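Local coordinates for centrosomal P4.1-associated protein (Danio rerio, PDB 4LD1) that probably binds tubulin and takes part in centriole assembly and elongation, this chain being its C-terminal G-box domain, at residues Glu93-Phe96 with Thr100-Thr103; Thr118-Asn123 with Lys128-Asn133; Met73-Phe78 with Thr83-Pro88; Val55-Ala60 with His66-Asp71. All blocks are in the same frame, centred on the assembly; numbering follows the deposited sequence.

Interaction 1: residues Glu93-Phe96 with Thr100-Thr103; sequences EITF and TVKT
With CG of Phe-96 turned anti to its carbonyl carbon (chi1 -71°) and the fully extended chain of Lys-102 leaving with CG opposite the backbone N (chi1 -178°), the phenyl ring and the aliphatic part of the lysine meet across the hairpin, the ring lying just beyond the end of strand 93-95. The ring presents an edge: CE2 lies 3.8 Å from CB of Lys-102, and CD of the same lysine is close behind. One ring face is covered by Ile-94, two residues earlier, whose CG2 sits 3.7 Å above the plane, over the centre. Phe-96 thus has a branched side chain over one face and a methylene chain at its edge, while the lysine amino group leads away toward Glu-110, a long and weak ion pair.

Residues 93-95 and 101-103 form an antiparallel beta hairpin, part of the G-box's run of consecutive antiparallel strands. Ile-94 and Lys-102 are its hydrogen-bonded pair, with N of Ile-94 2.8 Å from O of Lys-102 and the return bond equally short. Beyond the strand end, N of Phe-96 still donates to O of Thr-100 at 3.0 Å.

The other side of the hairpin carries Glu-93, Thr-95, Val-101 and Thr-103. Here CG of Glu-93 touches CG1 of Val-101 at 3.7 Å, the two side chains crossing at a slant. At the end of the glutamate, one water donates to OE1 of Glu-93 and also hydrogen-bonds OG1 of Thr-103, 2.6 Å from it, joining the two polar groups without direct contact. OG1 of Thr-100 is bonded to Asp-98 in the connecting turn.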
loop_
_atom_site.group_PDB
_atom_site.type_symbol
_atom_site.label_atom_id
_atom_site.label_comp_id
_atom_site.label_asym_id
_atom_site.label_seq_id
_atom_site.Cartn_x
_atom_site.Cartn_y
_atom_site.Cartn_z
ATOM N N GLU A 93 0.961 -1.602 2.647
ATOM C CA GLU A 93 1.077 -0.217 2.240
ATOM C C GLU A 93 0.359 -0.014 0.951
ATOM O O GLU A 93 0.720 -0.631 -0.076
ATOM C CB GLU A 93 2.523 0.172 2.056
ATOM C CG GLU A 93 2.717 1.634 1.751
ATOM C CD GLU A 93 4.088 1.896 1.202
ATOM O OE1 GLU A 93 4.978 2.219 2.020
ATOM O OE2 GLU A 93 4.271 1.748 -0.044
ATOM N N ILE A 94 -0.675 0.786 0.965
ATOM C CA ILE A 94 -1.496 1.072 -0.182
ATOM C C ILE A 94 -1.212 2.446 -0.728
ATOM O O ILE A 94 -1.262 3.433 0.000
ATOM C CB ILE A 94 -2.976 1.023 0.187
ATOM C CG1 ILE A 94 -3.325 -0.321 0.837
ATOM C CG2 ILE A 94 -3.845 1.293 -1.023
ATOM C CD1 ILE A 94 -4.690 -0.336 1.489
ATOM N N THR A 95 -0.947 2.543 -2.016
ATOM C CA THR A 95 -0.887 3.806 -2.709
ATOM C C THR A 95 -2.140 3.903 -3.567
ATOM O O THR A 95 -2.316 3.136 -4.528
ATOM C CB THR A 95 0.368 3.906 -3.568
ATOM O OG1 THR A 95 1.519 3.723 -2.740
ATOM C CG2 THR A 95 0.455 5.254 -4.251
ATOM N N PHE A 96 -3.020 4.819 -3.195
ATOM C CA PHE A 96 -4.284 5.012 -3.872
ATOM C C PHE A 96 -4.062 5.762 -5.177
ATOM O O PHE A 96 -2.996 6.341 -5.392
ATOM C CB PHE A 96 -5.242 5.782 -2.963
ATOM C CG PHE A 96 -5.738 4.976 -1.801
ATOM C CD1 PHE A 96 -6.760 4.059 -1.963
ATOM C CD2 PHE A 96 -5.175 5.123 -0.558
ATOM C CE1 PHE A 96 -7.215 3.311 -0.900
ATOM C CE2 PHE A 96 -5.629 4.383 0.519
ATOM C CZ PHE A 96 -6.651 3.474 0.343
ATOM N N THR A 100 -2.395 9.288 -2.252
ATOM C CA THR A 100 -2.381 9.098 -0.809
ATOM C C THR A 100 -1.708 7.759 -0.531
ATOM O O THR A 100 -1.974 6.782 -1.224
ATOM C CB THR A 100 -3.797 9.090 -0.221
ATOM O OG1 THR A 100 -4.402 10.373 -0.415
ATOM C CG2 THR A 100 -3.768 8.772 1.298
ATOM N N VAL A 101 -0.835 7.707 0.469
ATOM C CA VAL A 101 -0.220 6.457 0.891
ATOM C C VAL A 101 -0.718 6.101 2.280
ATOM O O VAL A 101 -0.586 6.902 3.224
ATOM C CB VAL A 101 1.310 6.549 0.903
ATOM C CG1 VAL A 101 1.919 5.212 1.306
ATOM C CG2 VAL A 101 1.829 6.966 -0.473
ATOM N N LYS A 102 -1.311 4.930 2.424
ATOM C CA LYS A 102 -1.839 4.429 3.673
ATOM C C LYS A 102 -1.108 3.206 4.110
ATOM O O LYS A 102 -1.039 2.231 3.354
ATOM C CB LYS A 102 -3.316 4.106 3.524
ATOM C CG LYS A 102 -3.983 3.614 4.790
ATOM C CD LYS A 102 -5.455 3.462 4.535
ATOM C CE LYS A 102 -6.239 3.101 5.758
ATOM N NZ LYS A 102 -7.681 3.072 5.385
ATOM N N THR A 103 -0.547 3.219 5.300
ATOM C CA THR A 103 0.100 2.061 5.879
ATOM C C THR A 103 -0.754 1.445 6.972
ATOM O O THR A 103 -1.164 2.147 7.903
ATOM C CB THR A 103 1.478 2.423 6.436
ATOM O OG1 THR A 103 2.261 2.993 5.383
ATOM C CG2 THR A 103 2.196 1.192 6.980
HETATM O O HOH W 1 4.573 1.945 4.702
#

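Interaction 2: residues Thr118-Asn123 with Lys128-Asn133; sequences TIIQLN and KVIQFN
Gln-121 and Val-129 make the closest side-chain fit of this pair: OE1 of Gln-121 lies 3.4 Å from CG2 of Val-129, the two side chains running alongside each other. Within the same segment ND2 of Asn-123 donates to OE1 of Gln-121 at 3.2 Å, from 52° out of the carbonyl plane; Ser-127 is a second partner of ND2. Further along the same side, CD1 of Ile-119 rests 3.8 Å from NE2 of Gln-131, whose OE1 is taken by Arg-137.

On the other side, CG2 of Ile-120 meets CE of the extended Lys-128 at 3.5 Å, but its approach to CG1 of Ile-130 is looser, 4.4 Å. Water enters where exposed Asn-133 passes buried Thr-118. It donates to OG1 of Thr-118 and accepts from N of Asn-133, 2.8 Å away, bridging two residues that flank the strands. Asp-116 also bonds OG1 of Thr-118. CG2 of Ile-130 covers one face of the neighbouring Phe-132 ring.

Four backbone hydrogen bonds, two each for the pairs Ile-119 with Gln-131 and Gln-121 with Val-129, define an antiparallel beta hairpin, one step in the G-box's long run of antiparallel strands.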
loop_
_atom_site.group_PDB
_atom_site.type_symbol
_atom_site.label_atom_id
_atom_site.label_comp_id
_atom_site.label_asym_id
_atom_site.label_seq_id
_atom_site.Cartn_x
_atom_site.Cartn_y
_atom_site.Cartn_z
ATOM N N THR A 118 -0.342 16.285 4.893
ATOM C CA THR A 118 -1.206 15.914 5.995
ATOM C C THR A 118 -0.979 14.462 6.376
ATOM O O THR A 118 -0.900 13.601 5.508
ATOM C CB THR A 118 -2.682 16.108 5.607
ATOM O OG1 THR A 118 -2.894 17.469 5.219
ATOM C CG2 THR A 118 -3.610 15.756 6.755
ATOM N N ILE A 119 -0.882 14.202 7.673
ATOM C CA ILE A 119 -0.789 12.847 8.184
ATOM C C ILE A 119 -1.980 12.575 9.089
ATOM O O ILE A 119 -2.272 13.362 9.997
ATOM C CB ILE A 119 0.504 12.636 8.999
ATOM C CG1 ILE A 119 1.725 13.115 8.212
ATOM C CG2 ILE A 119 0.630 11.185 9.458
ATOM C CD1 ILE A 119 3.000 13.164 9.029
ATOM N N ILE A 120 -2.650 11.456 8.841
ATOM C CA ILE A 120 -3.777 11.007 9.631
ATOM C C ILE A 120 -3.456 9.628 10.175
ATOM O O ILE A 120 -3.322 8.664 9.409
ATOM C CB ILE A 120 -5.074 10.948 8.828
ATOM C CG1 ILE A 120 -5.370 12.307 8.192
ATOM C CG2 ILE A 120 -6.224 10.569 9.748
ATOM C CD1 ILE A 120 -6.318 12.245 7.026
ATOM N N GLN A 121 -3.288 9.554 11.486
ATOM C CA GLN A 121 -2.971 8.341 12.207
ATOM C C GLN A 121 -4.164 7.882 13.047
ATOM O O GLN A 121 -4.637 8.610 13.940
ATOM C CB GLN A 121 -1.773 8.594 13.107
ATOM C CG GLN A 121 -1.421 7.472 14.051
ATOM C CD GLN A 121 -0.476 7.941 15.133
ATOM O OE1 GLN A 121 -0.879 8.623 16.085
ATOM N NE2 GLN A 121 0.788 7.607 14.984
ATOM N N LEU A 122 -4.623 6.672 12.786
ATOM C CA LEU A 122 -5.648 6.032 13.574
ATOM C C LEU A 122 -4.957 4.976 14.408
ATOM O O LEU A 122 -4.279 4.092 13.870
ATOM C CB LEU A 122 -6.680 5.389 12.657
ATOM C CG LEU A 122 -7.844 4.678 13.329
ATOM C CD1 LEU A 122 -8.586 5.622 14.302
ATOM C CD2 LEU A 122 -8.780 4.136 12.255
ATOM N N ASN A 123 -5.128 5.074 15.721
ATOM C CA ASN A 123 -4.476 4.143 16.625
ATOM C C ASN A 123 -5.356 2.951 17.020
ATOM O O ASN A 123 -6.586 3.024 16.943
ATOM C CB ASN A 123 -3.992 4.895 17.849
ATOM C CG ASN A 123 -2.928 5.906 17.494
ATOM O OD1 ASN A 123 -1.911 5.562 16.896
ATOM N ND2 ASN A 123 -3.161 7.159 17.832
ATOM N N LYS A 128 -7.026 9.215 17.499
ATOM C CA LYS A 128 -6.653 9.701 16.185
ATOM C C LYS A 128 -5.767 10.912 16.370
ATOM O O LYS A 128 -6.031 11.759 17.230
ATOM C CB LYS A 128 -7.920 10.054 15.398
ATOM C CG LYS A 128 -7.716 10.619 13.998
ATOM C CD LYS A 128 -9.064 10.787 13.300
ATOM C CE LYS A 128 -8.923 11.345 11.897
ATOM N NZ LYS A 128 -10.247 11.654 11.264
ATOM N N VAL A 129 -4.692 10.962 15.618
ATOM C CA VAL A 129 -3.800 12.092 15.572
ATOM C C VAL A 129 -3.697 12.565 14.135
ATOM O O VAL A 129 -3.454 11.764 13.215
ATOM C CB VAL A 129 -2.412 11.742 16.137
ATOM C CG1 VAL A 129 -1.475 12.936 16.080
ATOM C CG2 VAL A 129 -2.534 11.222 17.565
ATOM N N ILE A 130 -3.876 13.860 13.945
ATOM C CA ILE A 130 -3.725 14.497 12.668
ATOM C C ILE A 130 -2.618 15.534 12.780
ATOM O O ILE A 130 -2.597 16.326 13.718
ATOM C CB ILE A 130 -5.011 15.208 12.221
ATOM C CG1 ILE A 130 -6.185 14.230 12.179
ATOM C CG2 ILE A 130 -4.812 15.854 10.851
ATOM C CD1 ILE A 130 -7.528 14.909 12.143
ATOM N N GLN A 131 -1.677 15.485 11.843
ATOM C CA GLN A 131 -0.747 16.574 11.625
ATOM C C GLN A 131 -1.146 17.242 10.314
ATOM O O GLN A 131 -1.014 16.675 9.230
ATOM C CB GLN A 131 0.698 16.094 11.595
ATOM C CG GLN A 131 1.725 17.236 11.497
ATOM C CD GLN A 131 3.145 16.726 11.540
ATOM O OE1 GLN A 131 3.645 16.349 12.594
ATOM N NE2 GLN A 131 3.780 16.657 10.389
ATOM N N PHE A 132 -1.662 18.449 10.430
ATOM C CA PHE A 132 -2.163 19.181 9.280
ATOM C C PHE A 132 -1.024 19.594 8.351
ATOM O O PHE A 132 0.161 19.531 8.718
ATOM C CB PHE A 132 -2.931 20.408 9.758
ATOM C CG PHE A 132 -4.128 20.075 10.588
ATOM C CD1 PHE A 132 -5.256 19.537 10.009
ATOM C CD2 PHE A 132 -4.152 20.364 11.943
ATOM C CE1 PHE A 132 -6.359 19.242 10.765
ATOM C CE2 PHE A 132 -5.258 20.071 12.704
ATOM C CZ PHE A 132 -6.366 19.511 12.114
ATOM N N ASN A 133 -1.390 20.065 7.167
ATOM C CA ASN A 133 -0.413 20.634 6.246
ATOM C C ASN A 133 0.402 21.768 6.861
ATOM O O ASN A 133 1.519 22.009 6.443
ATOM C CB ASN A 133 -1.073 21.093 4.939
ATOM C CG ASN A 133 -2.266 22.027 5.148
ATOM O OD1 ASN A 133 -2.617 22.408 6.258
ATOM N ND2 ASN A 133 -2.895 22.393 4.048
HETATM O O HOH W 2 -4.089 19.488 6.564
#

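Interaction 3: residues Met73-Phe78 with Thr83-Pro88; sequences MEVLQF and TEKHFP
Met-73 folds back toward segment 83-88 to make a Met-aromatic contact, its SD lying over one face of the Phe-87 ring, 4.4 Å from the ring centroid and 25° off the normal. CG starts out opposite the backbone N (chi1 177°), and bends at the next two torsions return the thioether to the hairpin, where CE lies 3.5 Å from CB of Lys-85. The sulfur thus meets Phe-87 just past the strand and the methyl meets Lys-85 within it.

A polar pair occupies the other side. NE2 of His-86 donates to OE1 of Glu-84 at 2.9 Å, in the plane of the imidazole and onto the anti lone pair of the carboxylate. This nearly straight bond fixes the rotation of the ring, while CD1 of Leu-76 approaches CE1 of His-86 at 3.5 Å from the facing strand. The other carboxylate oxygen, OE2 of Glu-84, is 3.6 Å from CE2 of Phe-78, whose ring plane stands 57° from that of the carboxylate, and it also accepts from Gln-82. The buried glutamate therefore has a hydrogen-bond donor for each oxygen.

Backbone bonds pair Glu-74 with His-86 and Leu-76 with Glu-84; the shortest runs from N of His-86 to O of Glu-74, 2.7 Å. This antiparallel hairpin is continued at both edges. Strand 64-68 lies against 74-77, where Val-75 bonds to Ile-67 and the carboxylate of Glu-74 to one conformer of His-66, while strand 92-95 follows 83-86, with Lys-85 bonded to Glu-93 and Thr-83 to Thr-95.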
loop_
_atom_site.group_PDB
_atom_site.type_symbol
_atom_site.label_atom_id
_atom_site.label_comp_id
_atom_site.label_asym_id
_atom_site.label_seq_id
_atom_site.Cartn_x
_atom_site.Cartn_y
_atom_site.Cartn_z
ATOM N N MET A 73 7.417 -11.099 0.455
ATOM C CA MET A 73 6.871 -9.847 -0.034
ATOM C C MET A 73 5.924 -10.120 -1.202
ATOM O O MET A 73 6.223 -10.928 -2.080
ATOM C CB MET A 73 8.017 -8.949 -0.507
ATOM C CG MET A 73 7.622 -7.630 -1.106
ATOM S SD MET A 73 7.331 -6.411 0.172
ATOM C CE MET A 73 5.683 -6.022 -0.343
ATOM N N GLU A 74 4.804 -9.419 -1.221
ATOM C CA GLU A 74 3.894 -9.406 -2.342
ATOM C C GLU A 74 3.512 -7.987 -2.729
ATOM O O GLU A 74 3.280 -7.124 -1.899
ATOM C CB GLU A 74 2.651 -10.236 -2.049
ATOM C CG GLU A 74 2.965 -11.651 -1.591
ATOM C CD GLU A 74 1.733 -12.533 -1.459
ATOM O OE1 GLU A 74 0.651 -12.140 -1.946
ATOM O OE2 GLU A 74 1.852 -13.625 -0.861
ATOM N N VAL A 75 3.438 -7.765 -4.022
ATOM C CA VAL A 75 2.997 -6.546 -4.655
ATOM C C VAL A 75 1.777 -6.812 -5.531
ATOM O O VAL A 75 1.752 -7.757 -6.302
ATOM C CB VAL A 75 4.104 -5.953 -5.529
ATOM C CG1 VAL A 75 3.587 -4.737 -6.318
ATOM C CG2 VAL A 75 5.290 -5.590 -4.668
ATOM N N LEU A 76 0.769 -5.967 -5.382
ATOM C CA LEU A 76 -0.457 -6.012 -6.150
ATOM C C LEU A 76 -0.616 -4.708 -6.891
ATOM O O LEU A 76 -0.407 -3.637 -6.330
ATOM C CB LEU A 76 -1.668 -6.210 -5.243
ATOM C CG LEU A 76 -1.794 -7.518 -4.480
ATOM C CD1 LEU A 76 -2.989 -7.476 -3.552
ATOM C CD2 LEU A 76 -1.937 -8.654 -5.449
ATOM N N GLN A 77 -0.991 -4.777 -8.152
ATOM C CA GLN A 77 -1.333 -3.600 -8.935
ATOM C C GLN A 77 -2.703 -3.779 -9.562
ATOM O O GLN A 77 -2.958 -4.809 -10.186
ATOM C CB GLN A 77 -0.311 -3.332 -10.022
ATOM C CG GLN A 77 1.086 -3.207 -9.523
ATOM C CD GLN A 77 2.049 -2.915 -10.652
ATOM O OE1 GLN A 77 1.718 -3.096 -11.822
ATOM N NE2 GLN A 77 3.237 -2.453 -10.310
ATOM N N PHE A 78 -3.556 -2.769 -9.404
ATOM C CA PHE A 78 -4.949 -2.807 -9.839
ATOM C C PHE A 78 -5.145 -1.847 -11.000
ATOM O O PHE A 78 -4.375 -0.894 -11.144
ATOM C CB PHE A 78 -5.865 -2.421 -8.678
ATOM C CG PHE A 78 -5.795 -3.371 -7.531
ATOM C CD1 PHE A 78 -6.530 -4.546 -7.544
ATOM C CD2 PHE A 78 -4.961 -3.115 -6.457
ATOM C CE1 PHE A 78 -6.450 -5.435 -6.486
ATOM C CE2 PHE A 78 -4.883 -3.993 -5.404
ATOM C CZ PHE A 78 -5.618 -5.161 -5.423
ATOM N N THR A 83 -1.905 0.585 -6.065
ATOM C CA THR A 83 -0.853 -0.397 -5.886
ATOM C C THR A 83 -0.685 -0.708 -4.413
ATOM O O THR A 83 -0.897 0.174 -3.553
ATOM C CB THR A 83 0.489 0.062 -6.521
ATOM O OG1 THR A 83 0.958 1.269 -5.906
ATOM C CG2 THR A 83 0.310 0.303 -8.004
ATOM N N GLU A 84 -0.297 -1.917 -4.073
ATOM C CA GLU A 84 -0.141 -2.295 -2.675
ATOM C C GLU A 84 1.097 -3.105 -2.465
ATOM O O GLU A 84 1.477 -3.917 -3.338
ATOM C CB GLU A 84 -1.351 -3.082 -2.188
ATOM C CG GLU A 84 -2.640 -2.411 -2.550
ATOM C CD GLU A 84 -3.842 -3.068 -1.946
ATOM O OE1 GLU A 84 -3.689 -4.116 -1.287
ATOM O OE2 GLU A 84 -4.950 -2.532 -2.137
ATOM N N LYS A 85 1.708 -2.972 -1.311
ATOM C CA LYS A 85 2.802 -3.802 -0.878
ATOM C C LYS A 85 2.366 -4.541 0.368
ATOM O O LYS A 85 1.919 -3.911 1.336
ATOM C CB LYS A 85 4.026 -2.943 -0.586
ATOM C CG LYS A 85 4.549 -2.190 -1.782
ATOM C CD LYS A 85 5.902 -1.574 -1.460
ATOM C CE LYS A 85 6.532 -0.911 -2.685
ATOM N NZ LYS A 85 6.986 -1.912 -3.709
ATOM N N HIS A 86 2.464 -5.850 0.374
ATOM C CA HIS A 86 2.153 -6.683 1.507
ATOM C C HIS A 86 3.465 -7.262 1.991
ATOM O O HIS A 86 4.062 -8.108 1.330
ATOM C CB HIS A 86 1.169 -7.784 1.118
ATOM C CG HIS A 86 -0.118 -7.272 0.552
ATOM N ND1 HIS A 86 -1.210 -8.081 0.333
ATOM C CD2 HIS A 86 -0.495 -6.025 0.179
ATOM C CE1 HIS A 86 -2.201 -7.359 -0.160
ATOM N NE2 HIS A 86 -1.794 -6.107 -0.262
ATOM N N PHE A 87 3.931 -6.796 3.134
ATOM C CA PHE A 87 5.214 -7.174 3.692
ATOM C C PHE A 87 5.063 -8.452 4.509
ATOM O O PHE A 87 3.994 -8.731 5.053
ATOM C CB PHE A 87 5.726 -6.067 4.629
ATOM C CG PHE A 87 6.000 -4.761 3.945
ATOM C CD1 PHE A 87 4.964 -3.901 3.618
ATOM C CD2 PHE A 87 7.293 -4.395 3.620
ATOM C CE1 PHE A 87 5.215 -2.704 2.983
ATOM C CE2 PHE A 87 7.548 -3.195 2.985
ATOM C CZ PHE A 87 6.509 -2.348 2.669
ATOM N N PRO A 88 6.147 -9.223 4.626
ATOM C CA PRO A 88 6.070 -10.511 5.321
ATOM C C PRO A 88 5.622 -10.395 6.781
ATOM O O PRO A 88 5.020 -11.338 7.304
ATOM C CB PRO A 88 7.506 -11.042 5.248
ATOM C CG PRO A 88 8.178 -10.260 4.202
ATOM C CD PRO A 88 7.491 -8.956 4.083
#

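Interaction 4: residues Val55-Ala60 with His66-Asp71; sequences VIYYYA and HITYPD
Val-55 with Thr-68 and Tyr-57 with His-66 are the hydrogen-bonded pairs of an antiparallel beta hairpin, strand 55-59 meeting 66-68 at 164° with axes 4.8 Å apart. It is one of the successive hairpins of the G-box, and its backbone bonds include N of Tyr-57 to O of His-66, 2.8 Å.

Between these pairs Ile-56 and Ile-67 stand side by side on one side of the strands, CG1 of Ile-56 being 4.1 Å from CG2 of Ile-67. The opposite side is aromatic and polar. OG1 of Thr-68, held between its backbone N and carbonyl carbon (chi1 66°), is turned to CB of Val-55 at 3.6 Å and meets the edge of the Tyr-57 ring, with CE1 of Tyr-57 4.0 Å away. CG2 of Thr-68 lies over one face, toward the rim, of the modelled His-66 imidazole, which has a second conformer.

Two waters bridge polar groups across the hairpin. One, bonded to OH of Tyr-59, reaches that one conformer of His-66. The other sits at the edge of the Tyr-57 ring, in its plane, 3.0 Å from OH of Tyr-57 and 2.7 Å from OG1 of Thr-68.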
loop_
_atom_site.group_PDB
_atom_site.type_symbol
_atom_site.label_atom_id
_atom_site.label_comp_id
_atom_site.label_asym_id
_atom_site.label_seq_id
_atom_site.Cartn_x
_atom_site.Cartn_y
_atom_site.Cartn_z
ATOM N N VAL A 55 7.911 -14.313 -8.954
ATOM C CA VAL A 55 6.896 -14.791 -9.875
ATOM C C VAL A 55 5.867 -13.690 -10.066
ATOM O O VAL A 55 5.333 -13.144 -9.085
ATOM C CB VAL A 55 6.177 -16.050 -9.373
ATOM C CG1 VAL A 55 5.181 -16.542 -10.443
ATOM C CG2 VAL A 55 7.173 -17.160 -9.054
ATOM N N ILE A 56 5.615 -13.369 -11.329
ATOM C CA ILE A 56 4.652 -12.359 -11.704
ATOM C C ILE A 56 3.425 -13.062 -12.311
ATOM O O ILE A 56 3.537 -13.870 -13.249
ATOM C CB ILE A 56 5.253 -11.363 -12.716
ATOM C CG1 ILE A 56 6.561 -10.753 -12.192
ATOM C CG2 ILE A 56 4.269 -10.273 -13.059
ATOM C CD1 ILE A 56 7.665 -10.733 -13.206
ATOM N N TYR A 57 2.263 -12.738 -11.753
ATOM C CA TYR A 57 0.998 -13.237 -12.234
ATOM C C TYR A 57 0.147 -12.073 -12.700
ATOM O O TYR A 57 -0.123 -11.153 -11.938
ATOM C CB TYR A 57 0.228 -13.985 -11.147
ATOM C CG TYR A 57 0.961 -15.095 -10.434
ATOM C CD1 TYR A 57 1.831 -14.831 -9.390
ATOM C CD2 TYR A 57 0.733 -16.414 -10.765
ATOM C CE1 TYR A 57 2.477 -15.860 -8.716
ATOM C CE2 TYR A 57 1.369 -17.441 -10.109
ATOM C CZ TYR A 57 2.240 -17.155 -9.085
ATOM O OH TYR A 57 2.867 -18.203 -8.440
ATOM N N TYR A 58 -0.300 -12.122 -13.949
ATOM C CA TYR A 58 -1.305 -11.197 -14.435
ATOM C C TYR A 58 -2.618 -11.931 -14.654
ATOM O O TYR A 58 -2.652 -12.973 -15.295
ATOM C CB TYR A 58 -0.866 -10.561 -15.749
ATOM C CG TYR A 58 -1.906 -9.630 -16.342
ATOM C CD1 TYR A 58 -2.167 -8.403 -15.763
ATOM C CD2 TYR A 58 -2.598 -9.967 -17.493
ATOM C CE1 TYR A 58 -3.090 -7.547 -16.297
ATOM C CE2 TYR A 58 -3.535 -9.113 -18.051
ATOM C CZ TYR A 58 -3.764 -7.894 -17.450
ATOM O OH TYR A 58 -4.692 -7.009 -17.952
ATOM N N TYR A 59 -3.686 -11.364 -14.119
ATOM C CA TYR A 59 -5.030 -11.914 -14.241
ATOM C C TYR A 59 -5.841 -11.001 -15.154
ATOM O O TYR A 59 -6.139 -9.857 -14.794
ATOM C CB TYR A 59 -5.655 -12.038 -12.852
ATOM C CG TYR A 59 -4.894 -13.001 -11.968
ATOM C CD1 TYR A 59 -5.017 -14.374 -12.140
ATOM C CD2 TYR A 59 -4.032 -12.540 -10.984
ATOM C CE1 TYR A 59 -4.312 -15.259 -11.344
ATOM C CE2 TYR A 59 -3.325 -13.419 -10.184
ATOM C CZ TYR A 59 -3.468 -14.775 -10.367
ATOM O OH TYR A 59 -2.760 -15.648 -9.564
ATOM N N ALA A 60 -6.175 -11.507 -16.341
ATOM C CA ALA A 60 -6.702 -10.666 -17.410
ATOM C C ALA A 60 -8.099 -10.134 -17.131
ATOM O O ALA A 60 -8.396 -8.993 -17.464
ATOM C CB ALA A 60 -6.696 -11.425 -18.733
ATOM N N HIS A 66 0.041 -9.493 -9.702
ATOM C CA HIS A 66 0.468 -9.933 -8.389
ATOM C C HIS A 66 1.896 -10.435 -8.547
ATOM O O HIS A 66 2.164 -11.342 -9.359
ATOM C CB HIS A 66 -0.468 -11.039 -7.896
ATOM C CG HIS A 66 -0.202 -11.514 -6.499
ATOM N ND1 HIS A 66 -0.521 -12.792 -6.084
ATOM C CD2 HIS A 66 0.324 -10.894 -5.419
ATOM C CE1 HIS A 66 -0.198 -12.936 -4.812
ATOM N NE2 HIS A 66 0.316 -11.798 -4.383
ATOM N N ILE A 67 2.813 -9.829 -7.791
ATOM C CA ILE A 67 4.211 -10.215 -7.803
ATOM C C ILE A 67 4.544 -10.798 -6.450
ATOM O O ILE A 67 4.361 -10.134 -5.412
ATOM C CB ILE A 67 5.167 -9.053 -8.067
ATOM C CG1 ILE A 67 4.717 -8.235 -9.277
ATOM C CG2 ILE A 67 6.577 -9.595 -8.266
ATOM C CD1 ILE A 67 5.551 -7.017 -9.517
ATOM N N THR A 68 5.044 -12.022 -6.441
ATOM C CA THR A 68 5.472 -12.666 -5.211
ATOM C C THR A 68 6.984 -12.792 -5.200
ATOM O O THR A 68 7.592 -13.158 -6.217
ATOM C CB THR A 68 4.831 -14.071 -5.053
ATOM O OG1 THR A 68 5.314 -14.949 -6.076
ATOM C CG2 THR A 68 3.321 -13.983 -5.128
ATOM N N TYR A 69 7.586 -12.511 -4.053
ATOM C CA TYR A 69 9.031 -12.561 -3.874
ATOM C C TYR A 69 9.397 -13.699 -2.932
ATOM O O TYR A 69 8.584 -14.109 -2.099
ATOM C CB TYR A 69 9.536 -11.232 -3.302
ATOM C CG TYR A 69 9.453 -10.108 -4.291
ATOM C CD1 TYR A 69 8.284 -9.368 -4.438
ATOM C CD2 TYR A 69 10.537 -9.803 -5.105
ATOM C CE1 TYR A 69 8.201 -8.355 -5.387
ATOM C CE2 TYR A 69 10.472 -8.792 -6.023
ATOM C CZ TYR A 69 9.305 -8.079 -6.174
ATOM O OH TYR A 69 9.264 -7.089 -7.130
ATOM N N PRO A 70 10.634 -14.204 -3.048
ATOM C CA PRO A 70 11.010 -15.348 -2.209
ATOM C C PRO A 70 11.030 -15.063 -0.707
ATOM O O PRO A 70 10.909 -16.008 0.059
ATOM C CB PRO A 70 12.404 -15.737 -2.723
ATOM C CG PRO A 70 12.835 -14.641 -3.654
ATOM C CD PRO A 70 11.620 -13.922 -4.105
ATOM N N ASP A 71 11.140 -13.802 -0.299
ATOM C CA ASP A 71 11.141 -13.466 1.125
ATOM C C ASP A 71 9.732 -13.271 1.687
ATOM O O ASP A 71 9.573 -12.934 2.871
ATOM C CB ASP A 71 11.999 -12.224 1.383
ATOM C CG ASP A 71 11.345 -10.941 0.901
ATOM O OD1 ASP A 71 10.416 -10.992 0.065
ATOM O OD2 ASP A 71 11.778 -9.865 1.364
HETATM O O HOH W 3 4.586 -17.508 -6.042
HETATM O O HOH W 4 -1.316 -14.915 -7.340
#

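From the N terminus the hairpins come in the order interaction 4, interaction 3, interaction 1 and interaction 2, each closing a short loop before the next opens, so none nests or crosses. Interactions 4 and 3 touch directly through the neighbouring strands 64-68 and 74-77, their centres about 9 Å apart. Interaction 3 passes on to interaction 1 in the same way, through strands 83-86 and 92-95. Between interactions 1 and 2 lies strand 110-113, which separates their nearest atoms by about 7 Å. Interactions 4 and 2 fall on opposite sides of the chain's centre, about 33 Å apart between centres, and the series follows the elongated run of antiparallel strands.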